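Local coordinates for membrane lipoprotein TpN32 (Treponema pallidum, PDB 1XS5) that probably binds L-methionine as a lipid-anchored periplasmic binding protein of the NlpA family, holding the amino acid in a pocket between two lobes, at residues Q58-M63 and A197-V202; E83-Y88 and G167-G172; V103-N108 and A156-V161; A116-E121 and L134-E139. One frame throughout, in Å; residues are numbered along the deposited sequence.

Contact 1. Residues Q58-M63 and A197-V202; sequences QHVPHM and ANVLVV. With MET (methionine), chain B.
His59, whose CB packs on Ala197 O, presents one face of its imidazole to the bound methionine: the ligand's SD lies 3.4 Å above the plane, offset toward the rim. His62 covers the other end of that thioether, with the ligand's CE 3.6 Å over the centre of one face. In plane at the edge of the His62 ring, Gln58 OE1 accepts a nearly straight bond (171°) from His62 ND1 at 3.0 Å, which fixes the rotation of the ring. His59 CG sits between its backbone N and carbonyl carbon (chi1 45°), a turn that brings ND1 within 3.2 Å of His62 N as a helix cap; its NE2 pairs with Asn112. Between the segments, Val199 N donates to Gln58 O at 2.9 Å. The Gln58 side chain crosses that of Val201 at about a right angle, NE2 3.6 Å from CG2, a methyl that Met63 SD also touches. Asn198 binds the ligand's amino group and carboxylate: OD1 accepts from its N and ND2 donates to its OXT, each at 2.9 Å; His14 also bonds OD1. Imidazoles on the thioether and an asparagine on the head group form this part of the methionine pocket in a periplasmic binding-protein fold.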
loop_
_atom_site.group_PDB
_atom_site.type_symbol
_atom_site.label_atom_id
_atom_site.label_comp_id
_atom_site.label_asym_id
_atom_site.label_seq_id
_atom_site.Cartn_x
_atom_site.Cartn_y
_atom_site.Cartn_z
ATOM N N GLN A 58 2.210 3.028 4.213
ATOM C CA GLN A 58 2.866 3.014 2.919
ATOM C C GLN A 58 4.017 2.023 2.817
ATOM O O GLN A 58 4.406 1.417 3.825
ATOM C CB GLN A 58 3.441 4.416 2.667
ATOM C CG GLN A 58 4.736 4.703 3.541
ATOM C CD GLN A 58 5.070 6.202 3.741
ATOM O OE1 GLN A 58 5.279 6.937 2.802
ATOM N NE2 GLN A 58 5.117 6.621 4.973
ATOM N N HIS A 59 4.561 1.908 1.600
ATOM C CA HIS A 59 5.738 1.062 1.388
ATOM C C HIS A 59 6.968 1.996 1.167
ATOM O O HIS A 59 6.814 3.219 1.060
ATOM C CB HIS A 59 5.509 0.095 0.210
ATOM C CG HIS A 59 4.889 0.719 -1.000
ATOM N ND1 HIS A 59 5.475 1.743 -1.710
ATOM C CD2 HIS A 59 3.758 0.408 -1.665
ATOM C CE1 HIS A 59 4.736 2.033 -2.762
ATOM N NE2 HIS A 59 3.687 1.231 -2.757
ATOM N N VAL A 60 8.187 1.443 1.117
ATOM C CA VAL A 60 9.349 2.300 0.964
ATOM C C VAL A 60 9.425 3.170 -0.312
ATOM O O VAL A 60 9.843 4.332 -0.236
ATOM C CB VAL A 60 10.685 1.488 1.180
ATOM C CG1 VAL A 60 11.879 2.399 0.928
ATOM C CG2 VAL A 60 10.755 1.000 2.640
ATOM N N PRO A 61 9.057 2.621 -1.499
ATOM C CA PRO A 61 9.107 3.452 -2.704
ATOM C C PRO A 61 8.202 4.694 -2.548
ATOM O O PRO A 61 8.529 5.766 -3.020
ATOM C CB PRO A 61 8.605 2.504 -3.810
ATOM C CG PRO A 61 9.196 1.183 -3.399
ATOM C CD PRO A 61 8.924 1.183 -1.858
ATOM N N HIS A 62 7.066 4.544 -1.876
ATOM C CA HIS A 62 6.174 5.683 -1.676
ATOM C C HIS A 62 6.827 6.732 -0.758
ATOM O O HIS A 62 6.768 7.908 -1.027
ATOM C CB HIS A 62 4.830 5.207 -1.106
ATOM C CG HIS A 62 3.839 6.315 -0.936
ATOM N ND1 HIS A 62 3.779 7.088 0.202
ATOM C CD2 HIS A 62 2.928 6.826 -1.789
ATOM C CE1 HIS A 62 2.862 8.027 0.041
ATOM N NE2 HIS A 62 2.335 7.893 -1.164
ATOM N N MET A 63 7.431 6.274 0.323
ATOM C CA MET A 63 8.123 7.115 1.289
ATOM C C MET A 63 9.270 7.859 0.582
ATOM O O MET A 63 9.485 9.076 0.799
ATOM C CB MET A 63 8.697 6.222 2.401
ATOM C CG MET A 63 9.274 7.004 3.560
ATOM S SD MET A 63 10.229 5.966 4.673
ATOM C CE MET A 63 11.703 5.584 3.630
ATOM N N ALA A 197 6.585 -4.048 0.618
ATOM C CA ALA A 197 6.175 -4.297 2.009
ATOM C C ALA A 197 5.860 -2.937 2.668
ATOM O O ALA A 197 6.562 -1.930 2.446
ATOM C CB ALA A 197 7.323 -4.999 2.788
ATOM N N ASN A 198 4.793 -2.924 3.471
ATOM C CA ASN A 198 4.349 -1.726 4.181
ATOM C C ASN A 198 5.182 -1.619 5.438
ATOM O O ASN A 198 5.423 -2.612 6.139
ATOM C CB ASN A 198 2.868 -1.841 4.508
ATOM C CG ASN A 198 1.975 -1.548 3.282
ATOM O OD1 ASN A 198 0.902 -0.958 3.418
ATOM N ND2 ASN A 198 2.430 -1.958 2.076
ATOM N N VAL A 199 5.588 -0.395 5.745
ATOM C CA VAL A 199 6.510 -0.153 6.845
ATOM C C VAL A 199 6.018 0.861 7.872
ATOM O O VAL A 199 5.145 1.700 7.588
ATOM C CB VAL A 199 7.840 0.424 6.304
ATOM C CG1 VAL A 199 8.668 -0.662 5.595
ATOM C CG2 VAL A 199 7.533 1.534 5.291
ATOM N N LEU A 200 6.622 0.792 9.057
ATOM C CA LEU A 200 6.307 1.719 10.141
ATOM C C LEU A 200 7.308 2.851 9.862
ATOM O O LEU A 200 8.499 2.600 9.761
ATOM C CB LEU A 200 6.583 1.051 11.484
ATOM C CG LEU A 200 6.303 1.980 12.668
ATOM C CD1 LEU A 200 4.801 2.419 12.600
ATOM C CD2 LEU A 200 6.640 1.251 14.002
ATOM N N VAL A 201 6.846 4.097 9.778
ATOM C CA VAL A 201 7.717 5.218 9.409
ATOM C C VAL A 201 7.822 6.316 10.442
ATOM O O VAL A 201 6.822 6.654 11.102
ATOM C CB VAL A 201 7.211 5.820 8.045
ATOM C CG1 VAL A 201 7.845 7.186 7.734
ATOM C CG2 VAL A 201 7.519 4.796 6.920
ATOM N N VAL A 202 9.038 6.847 10.615
ATOM C CA VAL A 202 9.245 7.973 11.540
ATOM C C VAL A 202 10.195 8.990 10.925
ATOM O O VAL A 202 10.750 8.782 9.827
ATOM C CB VAL A 202 9.826 7.518 12.919
ATOM C CG1 VAL A 202 8.875 6.521 13.588
ATOM C CG2 VAL A 202 11.236 6.894 12.714
HETATM N N MET B . -1.264 -0.444 1.521
HETATM C CA MET B . -0.754 0.094 0.207
HETATM C C MET B . -0.130 -0.987 -0.702
HETATM O O MET B . -0.453 -1.024 -1.915
HETATM C CB MET B . 0.305 1.191 0.454
HETATM C CG MET B . 0.629 1.960 -0.809
HETATM S SD MET B . 1.895 3.234 -0.604
HETATM C CE MET B . 0.849 4.546 0.157
HETATM O OXT MET B . 0.683 -1.786 -0.186
HETATM O O HOH W 1 3.933 4.081 6.806
HETATM O O HOH W 2 8.641 -1.575 0.834
#

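Contact 2. Residues E83-Y88 and G167-G172; sequences EPLALY and GAVING. With MET (methionine), chain B.
Leu87 and Val169 face each other as an antiparallel non-hydrogen-bonded pair, CA to CA 4.2 Å, where the short strands 86-88 and 167-170 run at 151° to one another. The next pair is bonded in both directions, Tyr88 N to Ala168 O at 2.8 Å and Ala168 N to Tyr88 O at 2.9 Å; Ile170 N adds a bond to Ala86 O. On the face carrying Leu87 and Val169, the Leu85 side chain crosses Val169 at about a right angle, CG 3.5 Å from CG1. Tyr88 and Ile170 share the other face. Setting Tyr88 CG anti to its carbonyl carbon (chi1 -61°) lays the ring beside Ile170, with CD2 3.9 Å from CB and Ile170 O in plane at the ring edge. The Tyr88 hydroxyl donates to a water that in turn donates to Pro84 O and Ile170 O, linking the two segments. At Glu83 and Asn171 the pocket begins: Glu83 OE1 accepts from the ligand's N at 2.7 Å, and Asn171 ND2 donates to its O at 2.9 Å along a straight 171° line. A second water links that same ligand oxygen with Glu83 O and Gly172 N. A carboxylate at the amino group, with Asn171, a water held by the first helix residue Gly172, and Arg115 also bonded to the ligand, would be expected to favour the zwitterion.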
loop_
_atom_site.group_PDB
_atom_site.type_symbol
_atom_site.label_atom_id
_atom_site.label_comp_id
_atom_site.label_asym_id
_atom_site.label_seq_id
_atom_site.Cartn_x
_atom_site.Cartn_y
_atom_site.Cartn_z
ATOM N N GLU A 83 0.957 -6.574 0.888
ATOM C CA GLU A 83 -0.447 -6.563 0.431
ATOM C C GLU A 83 -0.308 -6.682 -1.094
ATOM O O GLU A 83 -0.103 -5.655 -1.764
ATOM C CB GLU A 83 -1.037 -5.175 0.675
ATOM C CG GLU A 83 -1.944 -4.949 1.756
ATOM C CD GLU A 83 -2.147 -3.431 1.942
ATOM O OE1 GLU A 83 -2.556 -2.730 0.989
ATOM O OE2 GLU A 83 -1.859 -2.956 3.044
ATOM N N PRO A 84 -0.422 -7.889 -1.656
ATOM C CA PRO A 84 -0.276 -7.994 -3.110
ATOM C C PRO A 84 -1.237 -7.138 -3.910
ATOM O O PRO A 84 -2.454 -7.045 -3.623
ATOM C CB PRO A 84 -0.477 -9.494 -3.400
ATOM C CG PRO A 84 -0.133 -10.174 -2.065
ATOM C CD PRO A 84 -0.767 -9.199 -1.064
ATOM N N LEU A 85 -0.651 -6.487 -4.914
ATOM C CA LEU A 85 -1.414 -5.643 -5.854
ATOM C C LEU A 85 -1.945 -6.580 -6.946
ATOM O O LEU A 85 -1.204 -7.463 -7.426
ATOM C CB LEU A 85 -0.476 -4.640 -6.497
ATOM C CG LEU A 85 -1.115 -3.652 -7.465
ATOM C CD1 LEU A 85 -1.999 -2.705 -6.646
ATOM C CD2 LEU A 85 -0.028 -2.862 -8.153
ATOM N N ALA A 86 -3.208 -6.394 -7.345
ATOM C CA ALA A 86 -3.798 -7.236 -8.382
ATOM C C ALA A 86 -4.682 -6.450 -9.359
ATOM O O ALA A 86 -5.156 -5.362 -9.027
ATOM C CB ALA A 86 -4.680 -8.331 -7.715
ATOM N N LEU A 87 -4.876 -7.032 -10.538
ATOM C CA LEU A 87 -5.789 -6.514 -11.560
ATOM C C LEU A 87 -7.100 -7.229 -11.282
ATOM O O LEU A 87 -7.122 -8.438 -11.148
ATOM C CB LEU A 87 -5.312 -6.903 -12.964
ATOM C CG LEU A 87 -6.308 -6.673 -14.115
ATOM C CD1 LEU A 87 -6.640 -5.185 -14.315
ATOM C CD2 LEU A 87 -5.655 -7.196 -15.409
ATOM N N TYR A 88 -8.190 -6.477 -11.175
ATOM C CA TYR A 88 -9.521 -7.008 -10.923
ATOM C C TYR A 88 -10.403 -6.578 -12.086
ATOM O O TYR A 88 -10.078 -5.626 -12.799
ATOM C CB TYR A 88 -10.104 -6.403 -9.629
ATOM C CG TYR A 88 -9.302 -6.702 -8.362
ATOM C CD1 TYR A 88 -9.496 -7.891 -7.659
ATOM C CD2 TYR A 88 -8.337 -5.813 -7.905
ATOM C CE1 TYR A 88 -8.732 -8.187 -6.504
ATOM C CE2 TYR A 88 -7.577 -6.088 -6.766
ATOM C CZ TYR A 88 -7.786 -7.274 -6.078
ATOM O OH TYR A 88 -7.027 -7.553 -4.979
ATOM N N GLY A 167 -11.379 -3.005 -16.244
ATOM C CA GLY A 167 -10.586 -3.597 -15.165
ATOM C C GLY A 167 -9.924 -2.494 -14.344
ATOM O O GLY A 167 -9.952 -1.320 -14.731
ATOM N N ALA A 168 -9.320 -2.858 -13.210
ATOM C CA ALA A 168 -8.630 -1.886 -12.389
ATOM C C ALA A 168 -7.572 -2.594 -11.564
ATOM O O ALA A 168 -7.809 -3.731 -11.082
ATOM C CB ALA A 168 -9.608 -1.199 -11.441
ATOM N N VAL A 169 -6.416 -1.945 -11.434
ATOM C CA VAL A 169 -5.301 -2.475 -10.601
ATOM C C VAL A 169 -5.509 -1.734 -9.280
ATOM O O VAL A 169 -5.276 -0.521 -9.204
ATOM C CB VAL A 169 -3.958 -2.124 -11.238
ATOM C CG1 VAL A 169 -2.818 -2.582 -10.350
ATOM C CG2 VAL A 169 -3.864 -2.845 -12.637
ATOM N N ILE A 170 -5.921 -2.474 -8.237
ATOM C CA ILE A 170 -6.297 -1.853 -6.965
ATOM C C ILE A 170 -5.426 -2.245 -5.792
ATOM O O ILE A 170 -5.187 -3.435 -5.587
ATOM C CB ILE A 170 -7.807 -2.171 -6.639
ATOM C CG1 ILE A 170 -8.685 -1.744 -7.828
ATOM C CG2 ILE A 170 -8.313 -1.310 -5.413
ATOM C CD1 ILE A 170 -10.156 -2.152 -7.724
ATOM N N ASN A 171 -4.913 -1.252 -5.049
ATOM C CA ASN A 171 -4.092 -1.569 -3.862
ATOM C C ASN A 171 -4.881 -2.522 -2.941
ATOM O O ASN A 171 -6.100 -2.343 -2.751
ATOM C CB ASN A 171 -3.795 -0.350 -2.995
ATOM C CG ASN A 171 -3.106 0.761 -3.774
ATOM O OD1 ASN A 171 -3.749 1.458 -4.549
ATOM N ND2 ASN A 171 -1.802 0.900 -3.582
ATOM N N GLY A 172 -4.159 -3.418 -2.287
ATOM C CA GLY A 172 -4.818 -4.378 -1.412
ATOM C C GLY A 172 -5.705 -3.750 -0.347
ATOM O O GLY A 172 -6.823 -4.215 -0.146
HETATM N N MET B . -1.264 -0.444 1.521
HETATM C CA MET B . -0.754 0.094 0.207
HETATM C C MET B . -0.130 -0.987 -0.702
HETATM O O MET B . -0.453 -1.024 -1.915
HETATM C CB MET B . 0.305 1.191 0.454
HETATM C CG MET B . 0.629 1.960 -0.809
HETATM S SD MET B . 1.895 3.234 -0.604
HETATM C CE MET B . 0.849 4.546 0.157
HETATM O OXT MET B . 0.683 -1.786 -0.186
HETATM O O HOH W 3 -1.526 -3.495 -2.888
HETATM O O HOH W 4 -4.894 -5.955 -4.525
#

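Contact 3. Residues V103-N108 and A156-V161; sequences VIAIPN and ALLPRV
Leu158 has CG anti to its carbonyl carbon (chi1 -78°) and a nearly extended chi2 of 163°, torsions that spread its two methyls along strand 103-107 with one over Ala105 and the other over Pro107. Leu158 CD2 approaches Ala105 CB to 3.7 Å and rests 4.0 Å from Ile106 N. Leu158 CD1 comes within 3.9 Å of Pro107 CG, the leucine branch crossing the proline ring at about a right angle. Two conformers were modelled for Leu158, so these methyl positions describe one of them and are less certain than the backbone approach, in which the CA atoms of Ala105 and Leu158 stand 7.1 Å apart. Val161, one turn further on, adds a looser touch, its CG2 4.4 Å from Ala105 CB. The contact is apolar and small, burying 158 Å² in all. Ala105 and Leu158 point their CB atoms at each other, whereas that of Ile106 points away. In the five-stranded sheet, strand 103-107 runs between 149-153 and 167-170, and Leu158 also touches Val153 of the former. The weakly bonded helix 158-161 thus packs on part of one face of the sheet, while Ile106 on the reverse face packs against Glu113 and Leu117 of helix 110-122.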
loop_
_atom_site.group_PDB
_atom_site.type_symbol
_atom_site.label_atom_id
_atom_site.label_comp_id
_atom_site.label_asym_id
_atom_site.label_seq_id
_atom_site.Cartn_x
_atom_site.Cartn_y
_atom_site.Cartn_z
ATOM N N VAL A 103 -10.670 -0.592 -21.098
ATOM C CA VAL A 103 -10.201 0.521 -20.237
ATOM C C VAL A 103 -9.734 -0.008 -18.864
ATOM O O VAL A 103 -10.511 -0.644 -18.149
ATOM C CB VAL A 103 -11.337 1.587 -19.966
ATOM C CG1 VAL A 103 -10.846 2.636 -18.945
ATOM C CG2 VAL A 103 -11.745 2.285 -21.264
ATOM N N ILE A 104 -8.476 0.216 -18.513
ATOM C CA ILE A 104 -7.958 -0.264 -17.219
ATOM C C ILE A 104 -7.513 0.938 -16.371
ATOM O O ILE A 104 -6.658 1.726 -16.782
ATOM C CB ILE A 104 -6.765 -1.248 -17.433
ATOM C CG1 ILE A 104 -7.241 -2.477 -18.221
ATOM C CG2 ILE A 104 -6.195 -1.688 -16.091
ATOM C CD1 ILE A 104 -6.174 -3.606 -18.351
ATOM N N ALA A 105 -8.097 1.076 -15.182
ATOM C CA ALA A 105 -7.776 2.171 -14.281
ATOM C C ALA A 105 -6.646 1.746 -13.357
ATOM O O ALA A 105 -6.656 0.623 -12.848
ATOM C CB ALA A 105 -9.009 2.514 -13.439
ATOM N N ILE A 106 -5.712 2.652 -13.099
ATOM C CA ILE A 106 -4.595 2.376 -12.216
ATOM C C ILE A 106 -4.347 3.544 -11.257
ATOM O O ILE A 106 -4.836 4.667 -11.482
ATOM C CB ILE A 106 -3.308 2.120 -13.049
ATOM C CG1 ILE A 106 -2.956 3.354 -13.874
ATOM C CG2 ILE A 106 -3.522 0.953 -14.032
ATOM C CD1 ILE A 106 -1.741 3.083 -14.800
ATOM N N PRO A 107 -3.533 3.328 -10.216
ATOM C CA PRO A 107 -3.261 4.396 -9.265
ATOM C C PRO A 107 -2.595 5.580 -9.943
ATOM O O PRO A 107 -1.857 5.413 -10.908
ATOM C CB PRO A 107 -2.318 3.732 -8.252
ATOM C CG PRO A 107 -2.768 2.328 -8.239
ATOM C CD PRO A 107 -2.947 2.053 -9.741
ATOM N N ASN A 108 -2.837 6.775 -9.419
ATOM C CA ASN A 108 -2.223 7.972 -10.015
ATOM C C ASN A 108 -1.075 8.566 -9.199
ATOM O O ASN A 108 -0.550 9.627 -9.553
ATOM C CB ASN A 108 -3.295 9.036 -10.311
ATOM C CG ASN A 108 -3.688 9.834 -9.086
ATOM O OD1 ASN A 108 -3.331 9.498 -7.948
ATOM N ND2 ASN A 108 -4.447 10.904 -9.313
ATOM N N ALA A 156 -7.799 5.742 -3.711
ATOM C CA ALA A 156 -9.005 5.528 -2.917
ATOM C C ALA A 156 -10.306 5.464 -3.743
ATOM O O ALA A 156 -11.321 4.916 -3.282
ATOM C CB ALA A 156 -9.107 6.654 -1.866
ATOM N N LEU A 157 -10.291 5.996 -4.960
ATOM C CA LEU A 157 -11.482 6.023 -5.795
ATOM C C LEU A 157 -11.552 4.899 -6.808
ATOM O O LEU A 157 -12.503 4.801 -7.559
ATOM C CB LEU A 157 -11.545 7.357 -6.577
ATOM C CG LEU A 157 -11.496 8.630 -5.715
ATOM C CD1 LEU A 157 -11.617 9.909 -6.582
ATOM C CD2 LEU A 157 -12.657 8.556 -4.731
ATOM N N LEU A 158 -10.533 4.059 -6.829
ATOM C CA LEU A 158 -10.489 2.978 -7.798
ATOM C C LEU A 158 -11.680 2.045 -7.635
ATOM O O LEU A 158 -12.294 1.667 -8.651
ATOM C CB LEU A 158 -9.123 2.279 -7.687
ATOM C CG LEU A 158 -7.976 3.057 -8.385
ATOM C CD1 LEU A 158 -6.614 2.564 -7.885
ATOM C CD2 LEU A 158 -8.080 2.785 -9.894
ATOM N N PRO A 159 -12.065 1.696 -6.374
ATOM C CA PRO A 159 -13.208 0.809 -6.138
ATOM C C PRO A 159 -14.485 1.546 -6.589
ATOM O O PRO A 159 -15.435 0.915 -7.008
ATOM C CB PRO A 159 -13.221 0.622 -4.615
ATOM C CG PRO A 159 -11.773 0.723 -4.249
ATOM C CD PRO A 159 -11.302 1.890 -5.119
ATOM N N ARG A 160 -14.491 2.882 -6.511
ATOM C CA ARG A 160 -15.686 3.601 -6.927
ATOM C C ARG A 160 -15.930 3.625 -8.448
ATOM O O ARG A 160 -17.068 3.720 -8.882
ATOM C CB ARG A 160 -15.646 5.031 -6.392
ATOM C CG ARG A 160 -16.993 5.499 -5.975
ATOM C CD ARG A 160 -16.832 6.666 -5.059
ATOM N NE ARG A 160 -15.918 6.322 -3.972
ATOM C CZ ARG A 160 -15.559 7.189 -3.029
ATOM N NH1 ARG A 160 -16.050 8.425 -3.073
ATOM N NH2 ARG A 160 -14.727 6.833 -2.052
ATOM N N VAL A 161 -14.879 3.566 -9.256
ATOM C CA VAL A 161 -15.052 3.586 -10.699
ATOM C C VAL A 161 -14.988 2.166 -11.250
ATOM O O VAL A 161 -15.131 1.958 -12.454
ATOM C CB VAL A 161 -13.937 4.392 -11.409
ATOM C CG1 VAL A 161 -13.844 5.830 -10.866
ATOM C CG2 VAL A 161 -12.634 3.693 -11.242
#

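Contact 4. Residues A116-E121 and L134-E139; sequences ALRLLE and LFATVE
Helix 110-122, which follows strand 103-107 in the chain, is flanked here by the loop between the two strands of a small two-stranded antiparallel sheet, 127-128 and 141-143, with Leu117 packed on Thr137 and Arg118 on Ala136. Leu117 CG, anti to the carbonyl carbon (chi1 -71°), carries CD1 onto the backbone of the loop, 3.3 Å from Thr137 C and 3.6 Å from Val138 N, so a methyl presses on a peptide group. The other methyl, Leu117 CD2, is only loosely opposed by Val138 CG1 at 4.5 Å. Arg118, bent at chi2, reaches toward Ala136 and Leu134: NH2 lies 3.9 Å from Ala136 CB, approached obliquely, and Leu134 CA is near the guanidinium plane at its edge, 4.5 Å from NH1. The polar end is held by Gly133 O, to which NH1 donates. Together the two segments bury 206 Å². A further bond from Val138 N to Glu113 secures the loop one turn earlier on the helix. Beyond the contact, Leu117 also packs on Ile106 of strand 103-107, whereas Leu134 and Phe135 also touch helix 60-70 at Pro61, Gln64, Gln65 and Gln68, so this end of the loop bridges helices 110-122 and 60-70.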
loop_
_atom_site.group_PDB
_atom_site.type_symbol
_atom_site.label_atom_id
_atom_site.label_comp_id
_atom_site.label_asym_id
_atom_site.label_seq_id
_atom_site.Cartn_x
_atom_site.Cartn_y
_atom_site.Cartn_z
ATOM N N ALA A 116 1.835 -0.678 -10.702
ATOM C CA ALA A 116 0.695 -1.206 -11.439
ATOM C C ALA A 116 1.063 -1.434 -12.926
ATOM O O ALA A 116 0.652 -2.415 -13.532
ATOM C CB ALA A 116 -0.492 -0.238 -11.332
ATOM N N LEU A 117 1.846 -0.512 -13.492
ATOM C CA LEU A 117 2.282 -0.639 -14.894
ATOM C C LEU A 117 3.177 -1.897 -15.054
ATOM O O LEU A 117 3.061 -2.612 -16.060
ATOM C CB LEU A 117 3.021 0.648 -15.311
ATOM C CG LEU A 117 2.080 1.875 -15.470
ATOM C CD1 LEU A 117 2.929 3.173 -15.720
ATOM C CD2 LEU A 117 1.133 1.662 -16.620
ATOM N N ARG A 118 4.028 -2.173 -14.056
ATOM C CA ARG A 118 4.886 -3.363 -14.110
ATOM C C ARG A 118 4.082 -4.674 -13.898
ATOM O O ARG A 118 4.478 -5.762 -14.355
ATOM C CB ARG A 118 6.060 -3.209 -13.143
ATOM C CG ARG A 118 6.919 -2.039 -13.583
ATOM C CD ARG A 118 8.419 -2.232 -13.438
ATOM N NE ARG A 118 9.176 -1.188 -14.155
ATOM C CZ ARG A 118 9.481 0.017 -13.664
ATOM N NH1 ARG A 118 9.106 0.369 -12.421
ATOM N NH2 ARG A 118 10.167 0.873 -14.422
ATOM N N LEU A 119 2.946 -4.563 -13.224
ATOM C CA LEU A 119 2.028 -5.700 -13.069
ATOM C C LEU A 119 1.415 -6.006 -14.452
ATOM O O LEU A 119 1.371 -7.161 -14.896
ATOM C CB LEU A 119 0.930 -5.326 -12.056
ATOM C CG LEU A 119 -0.183 -6.346 -11.809
ATOM C CD1 LEU A 119 -0.906 -5.959 -10.497
ATOM C CD2 LEU A 119 -1.181 -6.363 -13.019
ATOM N N LEU A 120 0.914 -4.967 -15.131
ATOM C CA LEU A 120 0.314 -5.122 -16.473
ATOM C C LEU A 120 1.392 -5.589 -17.464
ATOM O O LEU A 120 1.121 -6.355 -18.362
ATOM C CB LEU A 120 -0.271 -3.763 -16.941
ATOM C CG LEU A 120 -1.469 -3.312 -16.061
ATOM C CD1 LEU A 120 -1.974 -1.937 -16.524
ATOM C CD2 LEU A 120 -2.583 -4.303 -16.168
ATOM N N GLU A 121 2.625 -5.118 -17.291
ATOM C CA GLU A 121 3.696 -5.571 -18.190
ATOM C C GLU A 121 3.908 -7.098 -18.013
ATOM O O GLU A 121 3.997 -7.850 -18.999
ATOM C CB GLU A 121 4.982 -4.804 -17.856
ATOM C CG GLU A 121 6.219 -5.230 -18.617
ATOM C CD GLU A 121 7.430 -4.348 -18.286
ATOM O OE1 GLU A 121 7.727 -4.198 -17.077
ATOM O OE2 GLU A 121 8.084 -3.816 -19.227
ATOM N N LEU A 134 11.782 3.651 -10.571
ATOM C CA LEU A 134 10.795 3.358 -9.552
ATOM C C LEU A 134 9.524 4.215 -9.622
ATOM O O LEU A 134 8.483 3.814 -9.113
ATOM C CB LEU A 134 11.507 3.487 -8.186
ATOM C CG LEU A 134 10.972 2.790 -6.933
ATOM C CD1 LEU A 134 10.923 1.280 -7.147
ATOM C CD2 LEU A 134 11.889 3.128 -5.747
ATOM N N PHE A 135 9.603 5.398 -10.235
ATOM C CA PHE A 135 8.438 6.302 -10.327
ATOM C C PHE A 135 7.857 6.484 -11.737
ATOM O O PHE A 135 7.246 7.518 -12.059
ATOM C CB PHE A 135 8.786 7.662 -9.709
ATOM C CG PHE A 135 9.393 7.553 -8.349
ATOM C CD1 PHE A 135 8.858 6.674 -7.401
ATOM C CD2 PHE A 135 10.564 8.236 -8.040
ATOM C CE1 PHE A 135 9.477 6.462 -6.192
ATOM C CE2 PHE A 135 11.199 8.024 -6.795
ATOM C CZ PHE A 135 10.645 7.126 -5.875
ATOM N N ALA A 136 8.035 5.455 -12.562
ATOM C CA ALA A 136 7.560 5.429 -13.938
ATOM C C ALA A 136 6.052 5.705 -14.045
ATOM O O ALA A 136 5.272 5.325 -13.143
ATOM C CB ALA A 136 7.889 4.052 -14.551
ATOM N N THR A 137 5.639 6.372 -15.131
ATOM C CA THR A 137 4.210 6.630 -15.345
ATOM C C THR A 137 3.773 6.171 -16.722
ATOM O O THR A 137 4.547 5.612 -17.477
ATOM C CB THR A 137 3.851 8.131 -15.223
ATOM O OG1 THR A 137 4.618 8.873 -16.180
ATOM C CG2 THR A 137 4.112 8.645 -13.798
ATOM N N VAL A 138 2.527 6.454 -17.071
ATOM C CA VAL A 138 2.017 6.046 -18.354
ATOM C C VAL A 138 2.849 6.598 -19.521
ATOM O O VAL A 138 2.849 5.988 -20.591
ATOM C CB VAL A 138 0.545 6.495 -18.537
ATOM C CG1 VAL A 138 -0.344 5.771 -17.526
ATOM C CG2 VAL A 138 0.451 8.037 -18.357
ATOM N N GLU A 139 3.534 7.729 -19.322
ATOM C CA GLU A 139 4.362 8.346 -20.378
ATOM C C GLU A 139 5.572 7.462 -20.709
ATOM O O GLU A 139 6.196 7.597 -21.772
ATOM C CB GLU A 139 4.867 9.722 -19.930
ATOM C CG GLU A 139 6.157 9.651 -19.130
ATOM C CD GLU A 139 6.476 10.926 -18.349
ATOM O OE1 GLU A 139 6.682 11.999 -18.979
ATOM O OE2 GLU A 139 6.525 10.849 -17.090
#

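Contacts 1 and 2 grip the same methionine from two different sheets: their centres are 18 Å apart, yet both bond the ligand directly, through Asn198 in one and Glu83 and Asn171 in the other. Contact 3 adjoins contact 2 in the five-stranded sheet, with centres 9 Å apart and a probable hydrogen bond of 2.9 Å from Val169 N to Ala105 O; the side chain of Pro107 is about 8 Å from the ligand. Contact 4 backs this lobe through helix 110-122, where Ala116 CB meets Val169 CG1 at 3.4 Å and Leu117 CD2 meets Ile106 CD1 at 3.7 Å. Its loop also reaches contact 1, Phe135 CE1 lying 3.4 Å from Pro61 O.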